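Local coordinates for protein rhamnonate dehydratase (Gibberella zeae PH-1, PDB 3FXG) that probably catalyses the magnesium-dependent dehydration of rhamnonate, as a member of the enolase superfamily, at residues 173-176 and 177-181; 208-211 and 212-215; 279-282 and 283-286; 304-307 and 308-312; 189-192 and 193-196. All coordinates share one frame; numbering follows the deposited sequence.

Contact 1: residues 173-176 and 177-181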
loop_
_atom_site.group_PDB
_atom_site.type_symbol
_atom_site.label_atom_id
_atom_site.label_comp_id
_atom_site.label_asym_id
_atom_site.label_seq_id
_atom_site.Cartn_x
_atom_site.Cartn_y
_atom_site.Cartn_z
ATOM N N PRO A 173 9.490 6.273 42.261
ATOM C CA PRO A 173 9.605 7.528 41.513
ATOM C C PRO A 173 9.712 8.782 42.383
ATOM O O PRO A 173 10.237 9.795 41.931
ATOM C CB PRO A 173 8.360 7.520 40.623
ATOM C CG PRO A 173 7.384 6.703 41.401
ATOM C CD PRO A 173 8.235 5.578 41.932
ATOM N N THR A 174 9.220 8.727 43.623
ATOM C CA THR A 174 9.324 9.895 44.502
ATOM C C THR A 174 10.795 10.137 44.833
ATOM O O THR A 174 11.216 11.273 45.038
ATOM C CB THR A 174 8.532 9.721 45.833
ATOM O OG1 THR A 174 8.928 8.507 46.481
ATOM C CG2 THR A 174 7.029 9.698 45.570
ATOM N N ALA A 175 11.576 9.061 44.876
ATOM C CA ALA A 175 13.004 9.164 45.162
ATOM C C ALA A 175 13.718 9.764 43.952
ATOM O O ALA A 175 14.601 10.609 44.092
ATOM C CB ALA A 175 13.578 7.791 45.486
ATOM N N ALA A 176 13.327 9.324 42.760
ATOM C CA ALA A 176 13.919 9.841 41.534
ATOM C C ALA A 176 13.695 11.350 41.485
ATOM O O ALA A 176 14.612 12.126 41.208
ATOM C CB ALA A 176 13.273 9.176 40.324
ATOM N N LYS A 177 12.466 11.763 41.771
ATOM C CA LYS A 177 12.119 13.176 41.765
ATOM C C LYS A 177 12.964 13.944 42.785
ATOM O O LYS A 177 13.517 15.000 42.480
ATOM C CB LYS A 177 10.631 13.337 42.085
ATOM C CG LYS A 177 10.132 14.769 42.145
ATOM C CD LYS A 177 8.651 14.791 42.492
ATOM C CE LYS A 177 8.110 16.204 42.588
ATOM N NZ LYS A 177 6.669 16.181 42.959
ATOM N N ALA A 178 13.069 13.402 43.993
ATOM C CA ALA A 178 13.834 14.041 45.058
ATOM C C ALA A 178 15.325 14.149 44.738
ATOM O O ALA A 178 15.970 15.140 45.086
ATOM C CB ALA A 178 13.636 13.278 46.371
HETATM N N MSE A 179 15.867 13.135 44.068
HETATM C CA MSE A 179 17.284 13.122 43.724
HETATM C C MSE A 179 17.672 13.998 42.538
HETATM O O MSE A 179 18.857 14.162 42.248
HETATM C CB MSE A 179 17.754 11.689 43.475
HETATM C CG MSE A 179 17.677 10.803 44.707
HETATM SE SE MSE A 179 18.549 9.105 44.445
HETATM C CE MSE A 179 17.063 8.124 43.684
ATOM N N GLY A 180 16.684 14.558 41.847
ATOM C CA GLY A 180 16.985 15.426 40.722
ATOM C C GLY A 180 16.771 14.861 39.328
ATOM O O GLY A 180 17.013 15.558 38.339
ATOM N N PHE A 181 16.342 13.607 39.230
ATOM C CA PHE A 181 16.087 13.005 37.921
ATOM C C PHE A 181 14.861 13.693 37.323
ATOM O O PHE A 181 13.956 14.094 38.060
ATOM C CB PHE A 181 15.850 11.499 38.076
ATOM C CG PHE A 181 17.081 10.736 38.483
ATOM C CD1 PHE A 181 17.995 10.304 37.528
ATOM C CD2 PHE A 181 17.349 10.486 39.827
ATOM C CE1 PHE A 181 19.161 9.633 37.902
ATOM C CE2 PHE A 181 18.511 9.818 40.214
ATOM C CZ PHE A 181 19.420 9.391 39.247
#

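Contact 2: residues 208-211 and 212-215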
loop_
_atom_site.group_PDB
_atom_site.type_symbol
_atom_site.label_atom_id
_atom_site.label_comp_id
_atom_site.label_asym_id
_atom_site.label_seq_id
_atom_site.Cartn_x
_atom_site.Cartn_y
_atom_site.Cartn_z
ATOM N N LYS A 208 -1.330 5.037 41.953
ATOM C CA LYS A 208 -0.699 5.320 43.235
ATOM C C LYS A 208 0.569 6.143 43.044
ATOM O O LYS A 208 0.826 7.093 43.783
ATOM C CB LYS A 208 -0.369 4.008 43.956
ATOM C CG LYS A 208 0.227 4.200 45.342
ATOM C CD LYS A 208 0.392 2.879 46.086
ATOM C CE LYS A 208 -0.952 2.262 46.467
ATOM N NZ LYS A 208 -1.764 1.835 45.288
ATOM N N HIS A 209 1.362 5.781 42.044
ATOM C CA HIS A 209 2.592 6.507 41.773
ATOM C C HIS A 209 2.301 7.913 41.270
ATOM O O HIS A 209 2.946 8.874 41.691
ATOM C CB HIS A 209 3.438 5.738 40.761
ATOM C CG HIS A 209 4.202 4.603 41.366
ATOM N ND1 HIS A 209 4.178 3.326 40.850
ATOM C CD2 HIS A 209 5.015 4.556 42.448
ATOM C CE1 HIS A 209 4.943 2.542 41.588
ATOM N NE2 HIS A 209 5.463 3.263 42.564
ATOM N N ARG A 210 1.324 8.035 40.378
ATOM C CA ARG A 210 0.953 9.342 39.845
ATOM C C ARG A 210 0.497 10.232 40.995
ATOM O O ARG A 210 0.814 11.420 41.043
ATOM C CB ARG A 210 -0.177 9.205 38.815
ATOM C CG ARG A 210 -0.826 10.532 38.414
ATOM C CD ARG A 210 0.200 11.535 37.913
ATOM N NE ARG A 210 0.765 11.166 36.617
ATOM C CZ ARG A 210 1.962 11.551 36.187
ATOM N NH1 ARG A 210 2.731 12.317 36.957
ATOM N NH2 ARG A 210 2.388 11.180 34.982
ATOM N N GLU A 211 -0.248 9.639 41.920
ATOM C CA GLU A 211 -0.751 10.363 43.079
ATOM C C GLU A 211 0.425 10.831 43.935
ATOM O O GLU A 211 0.448 11.962 44.415
ATOM C CB GLU A 211 -1.663 9.449 43.906
ATOM C CG GLU A 211 -2.339 10.125 45.091
ATOM C CD GLU A 211 -3.130 9.145 45.953
ATOM O OE1 GLU A 211 -3.869 9.604 46.852
ATOM O OE2 GLU A 211 -3.011 7.918 45.738
ATOM N N ALA A 212 1.408 9.956 44.105
ATOM C CA ALA A 212 2.577 10.262 44.921
ATOM C C ALA A 212 3.495 11.360 44.388
ATOM O O ALA A 212 3.953 12.206 45.154
ATOM C CB ALA A 212 3.382 8.990 45.159
ATOM N N VAL A 213 3.764 11.356 43.085
ATOM C CA VAL A 213 4.664 12.353 42.506
ATOM C C VAL A 213 4.009 13.638 42.019
ATOM O O VAL A 213 4.699 14.606 41.706
ATOM C CB VAL A 213 5.473 11.757 41.332
ATOM C CG1 VAL A 213 6.309 10.588 41.823
ATOM C CG2 VAL A 213 4.534 11.319 40.217
ATOM N N GLY A 214 2.685 13.659 41.954
ATOM C CA GLY A 214 2.014 14.855 41.481
ATOM C C GLY A 214 1.669 14.742 40.006
ATOM O O GLY A 214 2.113 13.814 39.333
ATOM N N PRO A 215 0.896 15.692 39.467
ATOM C CA PRO A 215 0.483 15.691 38.061
ATOM C C PRO A 215 1.536 16.038 37.013
ATOM O O PRO A 215 1.393 15.665 35.849
ATOM C CB PRO A 215 -0.665 16.691 38.054
ATOM C CG PRO A 215 -0.182 17.716 39.037
ATOM C CD PRO A 215 0.324 16.853 40.176
#

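Contact 3: residues 279-282 and 283-286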
loop_
_atom_site.group_PDB
_atom_site.type_symbol
_atom_site.label_atom_id
_atom_site.label_comp_id
_atom_site.label_asym_id
_atom_site.label_seq_id
_atom_site.Cartn_x
_atom_site.Cartn_y
_atom_site.Cartn_z
ATOM N N SER A 279 22.140 -5.360 16.160
ATOM C CA SER A 279 22.685 -4.962 14.855
ATOM C C SER A 279 21.929 -3.849 14.144
ATOM O O SER A 279 20.778 -3.552 14.466
ATOM C CB SER A 279 22.788 -6.168 13.911
ATOM O OG SER A 279 21.592 -6.349 13.168
ATOM N N ARG A 280 22.586 -3.238 13.162
ATOM C CA ARG A 280 21.966 -2.158 12.407
ATOM C C ARG A 280 20.781 -2.699 11.616
ATOM O O ARG A 280 19.823 -1.979 11.342
ATOM C CB ARG A 280 22.986 -1.494 11.467
ATOM C CG ARG A 280 23.700 -2.414 10.466
ATOM C CD ARG A 280 24.714 -1.594 9.651
ATOM N NE ARG A 280 25.455 -2.361 8.648
ATOM C CZ ARG A 280 26.660 -2.895 8.839
ATOM N NH1 ARG A 280 27.278 -2.762 10.007
ATOM N NH2 ARG A 280 27.262 -3.542 7.846
ATOM N N TYR A 281 20.845 -3.982 11.278
ATOM C CA TYR A 281 19.778 -4.634 10.524
ATOM C C TYR A 281 18.557 -4.850 11.405
ATOM O O TYR A 281 17.420 -4.811 10.932
ATOM C CB TYR A 281 20.279 -5.970 9.989
ATOM C CG TYR A 281 21.497 -5.810 9.118
ATOM C CD1 TYR A 281 21.397 -5.229 7.855
ATOM C CD2 TYR A 281 22.756 -6.201 9.568
ATOM C CE1 TYR A 281 22.523 -5.041 7.058
ATOM C CE2 TYR A 281 23.888 -6.017 8.781
ATOM C CZ TYR A 281 23.762 -5.438 7.526
ATOM O OH TYR A 281 24.873 -5.253 6.739
ATOM N N GLY A 282 18.798 -5.085 12.690
ATOM C CA GLY A 282 17.697 -5.287 13.607
ATOM C C GLY A 282 17.001 -3.972 13.898
ATOM O O GLY A 282 15.774 -3.894 13.910
ATOM N N PHE A 283 17.786 -2.923 14.114
ATOM C CA PHE A 283 17.222 -1.618 14.429
ATOM C C PHE A 283 16.578 -0.871 13.270
ATOM O O PHE A 283 15.700 -0.034 13.490
ATOM C CB PHE A 283 18.287 -0.756 15.113
ATOM C CG PHE A 283 18.483 -1.111 16.556
ATOM C CD1 PHE A 283 17.582 -0.659 17.520
ATOM C CD2 PHE A 283 19.492 -1.984 16.937
ATOM C CE1 PHE A 283 17.678 -1.080 18.843
ATOM C CE2 PHE A 283 19.598 -2.416 18.259
ATOM C CZ PHE A 283 18.686 -1.962 19.212
ATOM N N ARG A 284 16.978 -1.174 12.040
ATOM C CA ARG A 284 16.382 -0.489 10.896
ATOM C C ARG A 284 14.867 -0.713 10.902
ATOM O O ARG A 284 14.095 0.162 10.499
ATOM C CB ARG A 284 16.986 -0.990 9.577
ATOM C CG ARG A 284 16.340 -2.239 8.999
ATOM C CD ARG A 284 17.105 -2.728 7.764
ATOM N NE ARG A 284 16.437 -3.860 7.117
ATOM C CZ ARG A 284 16.951 -4.556 6.107
ATOM N NH1 ARG A 284 18.145 -4.241 5.621
ATOM N NH2 ARG A 284 16.272 -5.567 5.579
ATOM N N LYS A 285 14.451 -1.883 11.379
ATOM C CA LYS A 285 13.035 -2.236 11.452
ATOM C C LYS A 285 12.262 -1.419 12.484
ATOM O O LYS A 285 11.073 -1.152 12.305
ATOM C CB LYS A 285 12.877 -3.726 11.767
ATOM C CG LYS A 285 13.042 -4.622 10.556
ATOM C CD LYS A 285 11.979 -4.282 9.521
ATOM C CE LYS A 285 11.988 -5.254 8.367
ATOM N NZ LYS A 285 10.962 -4.888 7.355
ATOM N N LEU A 286 12.924 -1.042 13.571
ATOM C CA LEU A 286 12.266 -0.255 14.607
ATOM C C LEU A 286 12.039 1.183 14.154
ATOM O O LEU A 286 11.142 1.868 14.652
ATOM C CB LEU A 286 13.087 -0.283 15.900
ATOM C CG LEU A 286 12.874 -1.514 16.788
ATOM C CD1 LEU A 286 13.163 -2.791 16.005
ATOM C CD2 LEU A 286 13.773 -1.410 18.013
#

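Contact 4: residues 304-307 and 308-312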
loop_
_atom_site.group_PDB
_atom_site.type_symbol
_atom_site.label_atom_id
_atom_site.label_comp_id
_atom_site.label_asym_id
_atom_site.label_seq_id
_atom_site.Cartn_x
_atom_site.Cartn_y
_atom_site.Cartn_z
ATOM N N GLY A 304 27.977 -3.241 20.027
ATOM C CA GLY A 304 29.072 -2.394 20.461
ATOM C C GLY A 304 28.883 -0.939 20.071
ATOM O O GLY A 304 27.890 -0.581 19.440
ATOM N N LEU A 305 29.844 -0.101 20.442
ATOM C CA LEU A 305 29.773 1.319 20.136
ATOM C C LEU A 305 29.849 1.573 18.633
ATOM O O LEU A 305 29.110 2.396 18.095
ATOM C CB LEU A 305 30.897 2.069 20.860
ATOM C CG LEU A 305 31.006 3.573 20.598
ATOM C CD1 LEU A 305 29.684 4.250 20.929
ATOM C CD2 LEU A 305 32.132 4.163 21.434
ATOM N N THR A 306 30.741 0.862 17.955
ATOM C CA THR A 306 30.892 1.015 16.513
ATOM C C THR A 306 29.550 0.822 15.794
ATOM O O THR A 306 29.152 1.649 14.975
ATOM C CB THR A 306 31.914 0.005 15.960
ATOM O OG1 THR A 306 33.174 0.197 16.621
ATOM C CG2 THR A 306 32.103 0.200 14.454
ATOM N N GLU A 307 28.848 -0.261 16.110
ATOM C CA GLU A 307 27.555 -0.524 15.478
ATOM C C GLU A 307 26.499 0.464 15.980
ATOM O O GLU A 307 25.615 0.871 15.226
ATOM C CB GLU A 307 27.099 -1.959 15.763
ATOM C CG GLU A 307 25.800 -2.360 15.052
ATOM C CD GLU A 307 25.997 -2.733 13.586
ATOM O OE1 GLU A 307 26.706 -2.001 12.861
ATOM O OE2 GLU A 307 25.429 -3.761 13.152
ATOM N N LEU A 308 26.588 0.844 17.255
ATOM C CA LEU A 308 25.634 1.788 17.831
ATOM C C LEU A 308 25.699 3.136 17.121
ATOM O O LEU A 308 24.681 3.799 16.937
ATOM C CB LEU A 308 25.902 1.975 19.328
ATOM C CG LEU A 308 24.977 2.949 20.066
ATOM C CD1 LEU A 308 23.511 2.540 19.879
ATOM C CD2 LEU A 308 25.343 2.960 21.542
ATOM N N LEU A 309 26.900 3.551 16.730
ATOM C CA LEU A 309 27.056 4.814 16.019
ATOM C C LEU A 309 26.275 4.766 14.703
ATOM O O LEU A 309 25.691 5.761 14.282
ATOM C CB LEU A 309 28.537 5.083 15.728
ATOM C CG LEU A 309 29.413 5.400 16.944
ATOM C CD1 LEU A 309 30.887 5.372 16.549
ATOM C CD2 LEU A 309 29.027 6.759 17.503
ATOM N N LYS A 310 26.268 3.602 14.059
ATOM C CA LYS A 310 25.554 3.441 12.794
ATOM C C LYS A 310 24.043 3.380 13.014
ATOM O O LYS A 310 23.268 3.870 12.196
ATOM C CB LYS A 310 26.030 2.181 12.068
ATOM C CG LYS A 310 27.491 2.257 11.623
ATOM C CD LYS A 310 27.883 1.072 10.763
ATOM C CE LYS A 310 29.324 1.206 10.271
ATOM N NZ LYS A 310 30.289 1.206 11.401
ATOM N N VAL A 311 23.631 2.769 14.117
ATOM C CA VAL A 311 22.216 2.681 14.439
ATOM C C VAL A 311 21.679 4.086 14.712
ATOM O O VAL A 311 20.602 4.452 14.242
ATOM C CB VAL A 311 21.991 1.787 15.680
ATOM C CG1 VAL A 311 20.585 1.994 16.242
ATOM C CG2 VAL A 311 22.196 0.322 15.298
ATOM N N ALA A 312 22.442 4.880 15.461
ATOM C CA ALA A 312 22.021 6.236 15.793
ATOM C C ALA A 312 21.937 7.121 14.557
ATOM O O ALA A 312 21.043 7.959 14.450
ATOM C CB ALA A 312 22.978 6.856 16.818
HETATM O O HOH W 1 30.501 3.163 13.179
HETATM O O HOH W 2 29.290 -1.222 12.715
#

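Contact 5: residues 189-192 and 193-196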
loop_
_atom_site.group_PDB
_atom_site.type_symbol
_atom_site.label_atom_id
_atom_site.label_comp_id
_atom_site.label_asym_id
_atom_site.label_seq_id
_atom_site.Cartn_x
_atom_site.Cartn_y
_atom_site.Cartn_z
ATOM N N PRO A 189 3.859 -4.439 37.246
ATOM C CA PRO A 189 3.789 -5.641 38.079
ATOM C C PRO A 189 3.121 -6.918 37.567
ATOM O O PRO A 189 3.609 -8.013 37.846
ATOM C CB PRO A 189 3.123 -5.126 39.354
ATOM C CG PRO A 189 2.171 -4.102 38.829
ATOM C CD PRO A 189 3.014 -3.364 37.801
ATOM N N PHE A 190 2.029 -6.803 36.819
ATOM C CA PHE A 190 1.336 -8.009 36.369
ATOM C C PHE A 190 1.206 -8.200 34.862
ATOM O O PHE A 190 1.041 -7.239 34.113
ATOM C CB PHE A 190 -0.037 -8.049 37.041
ATOM C CG PHE A 190 0.029 -7.802 38.522
ATOM C CD1 PHE A 190 0.564 -8.762 39.377
ATOM C CD2 PHE A 190 -0.355 -6.573 39.052
ATOM C CE1 PHE A 190 0.721 -8.502 40.739
ATOM C CE2 PHE A 190 -0.201 -6.303 40.412
ATOM C CZ PHE A 190 0.339 -7.269 41.254
ATOM N N CYS A 191 1.283 -9.460 34.435
ATOM C CA CYS A 191 1.201 -9.822 33.025
ATOM C C CYS A 191 -0.238 -10.096 32.580
ATOM O O CYS A 191 -1.143 -10.205 33.404
ATOM C CB CYS A 191 2.070 -11.055 32.751
ATOM S SG CYS A 191 1.366 -12.617 33.339
ATOM N N PRO A 192 -0.463 -10.210 31.261
ATOM C CA PRO A 192 -1.799 -10.465 30.711
ATOM C C PRO A 192 -2.504 -11.710 31.256
ATOM O O PRO A 192 -3.729 -11.736 31.360
ATOM C CB PRO A 192 -1.539 -10.562 29.209
ATOM C CG PRO A 192 -0.386 -9.626 29.013
ATOM C CD PRO A 192 0.510 -9.986 30.175
ATOM N N ASP A 193 -1.736 -12.738 31.601
ATOM C CA ASP A 193 -2.330 -13.966 32.114
ATOM C C ASP A 193 -3.026 -13.802 33.461
ATOM O O ASP A 193 -3.694 -14.720 33.933
ATOM C CB ASP A 193 -1.278 -15.071 32.188
ATOM C CG ASP A 193 -0.857 -15.554 30.815
ATOM O OD1 ASP A 193 -1.745 -15.933 30.022
ATOM O OD2 ASP A 193 0.355 -15.556 30.524
ATOM N N ASP A 194 -2.872 -12.636 34.080
ATOM C CA ASP A 194 -3.530 -12.370 35.354
ATOM C C ASP A 194 -4.909 -11.781 35.073
ATOM O O ASP A 194 -5.632 -11.378 35.984
ATOM C CB ASP A 194 -2.693 -11.410 36.203
ATOM C CG ASP A 194 -1.621 -12.129 37.006
ATOM O OD1 ASP A 194 -1.095 -13.152 36.521
ATOM O OD2 ASP A 194 -1.295 -11.666 38.118
ATOM N N GLY A 195 -5.260 -11.737 33.790
ATOM C CA GLY A 195 -6.555 -11.234 33.375
ATOM C C GLY A 195 -6.935 -9.834 33.815
ATOM O O GLY A 195 -6.083 -9.008 34.142
ATOM N N HIS A 196 -8.239 -9.576 33.821
ATOM C CA HIS A 196 -8.769 -8.275 34.199
ATOM C C HIS A 196 -8.421 -7.873 35.624
ATOM O O HIS A 196 -8.309 -6.685 35.921
ATOM C CB HIS A 196 -10.286 -8.247 34.003
ATOM C CG HIS A 196 -10.706 -8.304 32.567
ATOM N ND1 HIS A 196 -10.528 -9.423 31.782
ATOM C CD2 HIS A 196 -11.274 -7.369 31.767
ATOM C CE1 HIS A 196 -10.966 -9.175 30.560
ATOM N NE2 HIS A 196 -11.423 -7.937 30.525
HETATM O O HOH W 3 -3.387 -8.622 33.981
#

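Contact 1: residues 173-176 and 177-181
A Schellman motif ends helix 173-179, built round the carbonyl of Ala176 and the amide of Phe181. Phe181 N donates to Ala176 O at 3.0 Å, five residues back, and inside this bond Gly180 N reaches Lys177 O at 3.3 Å. Gly180 takes a phi of 105°, which swings the chain out of the helix. The Phe181 ring then meets Ala176 O at its edge, with Phe181 CD2 3.5 Å from that oxygen. Beside it Phe181 CB rests on Ala176 CB at 4.1 Å. This helix is the crossover between parallel strands 163-169 and 184-187 of the TIM barrel, and Phe181 also packs on Phe166 and Cys168 of the first of these strands. Further back the bonds are those of a regular alpha-helix: Lys177 N to Pro173 O, Ala178 N to Thr174 O, and Met179 N to Ala175 O at 2.8 Å. Met179, a selenomethionine, bends at chi3 (-87°), and this curls its methyl back over the preceding turn, CE lying 3.9 Å from Ala175 CB. On the way Met179 CG passes 3.1 Å from Ala175 O. Lys177 is fully extended, and its NZ bonds to Val213 O on helix 195-213.

Contact 2: residues 208-211 and 212-215
Two bends in the Arg210 chain, chi2 55° and chi3 70°, fold it along the end of its helix toward Gly214 and Pro215. Arg210 NH1 is thereby brought to 2.9 Å from Gly214 O. The bond is fairly straight (156° at the hydrogen) and lies both in the guanidinium plane and in the carbonyl plane of Gly214. Arg210 CD also comes close, 3.3 Å from Gly214 O, while Pro215 O stands over one guanidinium face, 3.8 Å from NH1. Phe217 O takes a second bond from NH1, Leu242 O one from NE, and Asn243 O a weak one from NH2, so backbone carbonyls fix the rotation of the whole group. Gly214, with positive phi, breaks the helix; its N makes a weak bond to Arg210 O at 3.1 Å. One residue earlier, Val213 N donates to His209 O at 3.0 Å, and Val213 CG2 presses to 3.3 Å from that same His209 O. Ala212 N closes the turn on Lys208 O. Helix 195-213 links strands 184-187 and 219-222 of the barrel: Arg210 and Val213 lean on Ile219 of the latter strand, while His209, Ala212 and Val213 pack against Pro173 and Thr174 of helix 173-179.

Contact 3: residues 279-282 and 283-286
Ser279 O is gripped by two amides of the turn that follows: Phe283 N donates to Ser279 O at 3.1 Å and 163°, and Gly282 N adds a weak bond to it, also 3.1 Å long. The Phe283 ring comes to the same oxygen edge-on, its CD2 3.2 Å from Ser279 O. A residue further on, Arg284 N bonds to Arg280 O. The Arg284 side chain starts from a tight place, CG standing between the backbone N and the carbonyl carbon (chi1 85°), where it touches Tyr281 O at 3.4 Å. From there it runs straight out to NE. Arg284 NH1 arrives near the plane of the Tyr281 ring, 4.1 Å from CD1, with the ring and guanidinium planes 76° apart; it approaches an edge and is not stacked. A face of that ring is taken by Arg280, whose CG lies 3.9 Å above the Tyr281 ring centre. Helix 279-287 joins strands 270-273 and 294-295 of the TIM barrel and follows closely on the magnesium ligand Glu275. Its outer side meets two other subunits. Tyr281 OH bonds to Asp319 and Arg284 NH1 to Ala317 O of the second subunit, whereas Arg284 NH2 forms salt bridges with Asp255 and Asp257 of the third. Lys285 NZ shares Asp257 of the third subunit, which gathers two positive charges there. Across the helix Leu286 CD1 turns back to 3.5 Å from Gly282 O, and Lys285 N makes a weak bond to this carbonyl.

Contact 4: residues 304-307 and 308-312
Lys310 reaches back over Thr306 and Glu307 in the first turns of helix 305-316, a helix of the TIM-barrel domain. Its CB sits 3.4 Å from Glu307 O. CG passes Thr306 O, and Lys310 CD comes 3.9 Å from Glu307 OE1, the two side chains crossing at about a right angle. A bend at chi4 (63°) then turns NZ toward Thr306, whose CG2 it meets at 3.7 Å, these two side chains running alongside each other. The ammonium is held by two waters and by Asn110 OD1. The first water accepts from Lys310 NZ at 2.7 Å and donates to Thr306 O, also at 2.7 Å; the second accepts from NZ at 2.9 Å and donates to Glu307 OE1. The opposite charges are thus bridged and do not touch, Glu307 OE1 and Lys310 NZ being 5.0 Å apart. Glu307 OE1 has its salt bridge with Arg280 of helix 279-287, while Thr306 OG1 bonds to Asp137 and Trp141 of helix 128-148. Gly304, at the N-cap, offers its O to Leu308 N. On the flank that packs on Phe334, Leu305 O receives Leu309 N, and Leu305 CD1 crosses Leu309 at a slant, 4.2 Å from its CG.

Contact 5: residues 189-192 and 193-196
Cys191 O carries two partners at the turn that leads into helix 195-213: Asp194 N, 3.1 Å away, and a water that donates to it at 2.8 Å. The same water gives its other hydrogen to Gly195 O at 2.7 Å and so ties the two ends of the turn together. Gly195 N is satisfied by Pro192 O at 2.9 Å. These two successive i to i+3 bonds make a short stretch of 3-10 helix, and in both the donor stands well above the carbonyl plane, more than 40° out of it. Gly195 itself has positive phi. Cys191 SG, standing between its own backbone N and carbonyl carbon (chi1 75°), lies against the turn, 3.6 Å from Asp193 N and 3.8 Å from Asp193 CB. The Asp193 carboxylate is paired through OD2 in a salt bridge with Lys48. The Asp194 side chain points elsewhere, roughly at right angles to that of Asp193: Asp194 OD2 comes to 3.7 Å from Phe190 CD1, the carboxylate and ring planes 23° apart. Lys201 makes a cation-pi contact with the Phe190 ring, and Phe190 O accepts from Asn202 ND2, so helix 195-213 grips the loop at two points. The turn connects strand 184-187 to that helix; Pro192 packs on Tyr231 of helix 229-238, and His196 reaches Asn245 of the fourth subunit.

How the contacts relate
Along the chain the order is contact 1, contact 5, contact 2, contact 3, contact 4. Each is a local turn that closes no long loop, and all follow in series, none enclosing or crossing another. Contact 1 ends the helix after strand 163-169. Contacts 5 and 2 mark the start and the end of helix 195-213, their centres about 22 Å apart, and contact 2 touches contact 1, joining the first two helices of the barrel. Contacts 3 and 4 form a second pair, centres about 11 Å apart, where helices 279-287 and 305-316 meet through side-chain packing of Phe283 on Val311. Between contacts 1 and 3 the nearest atoms are about 22 Å apart.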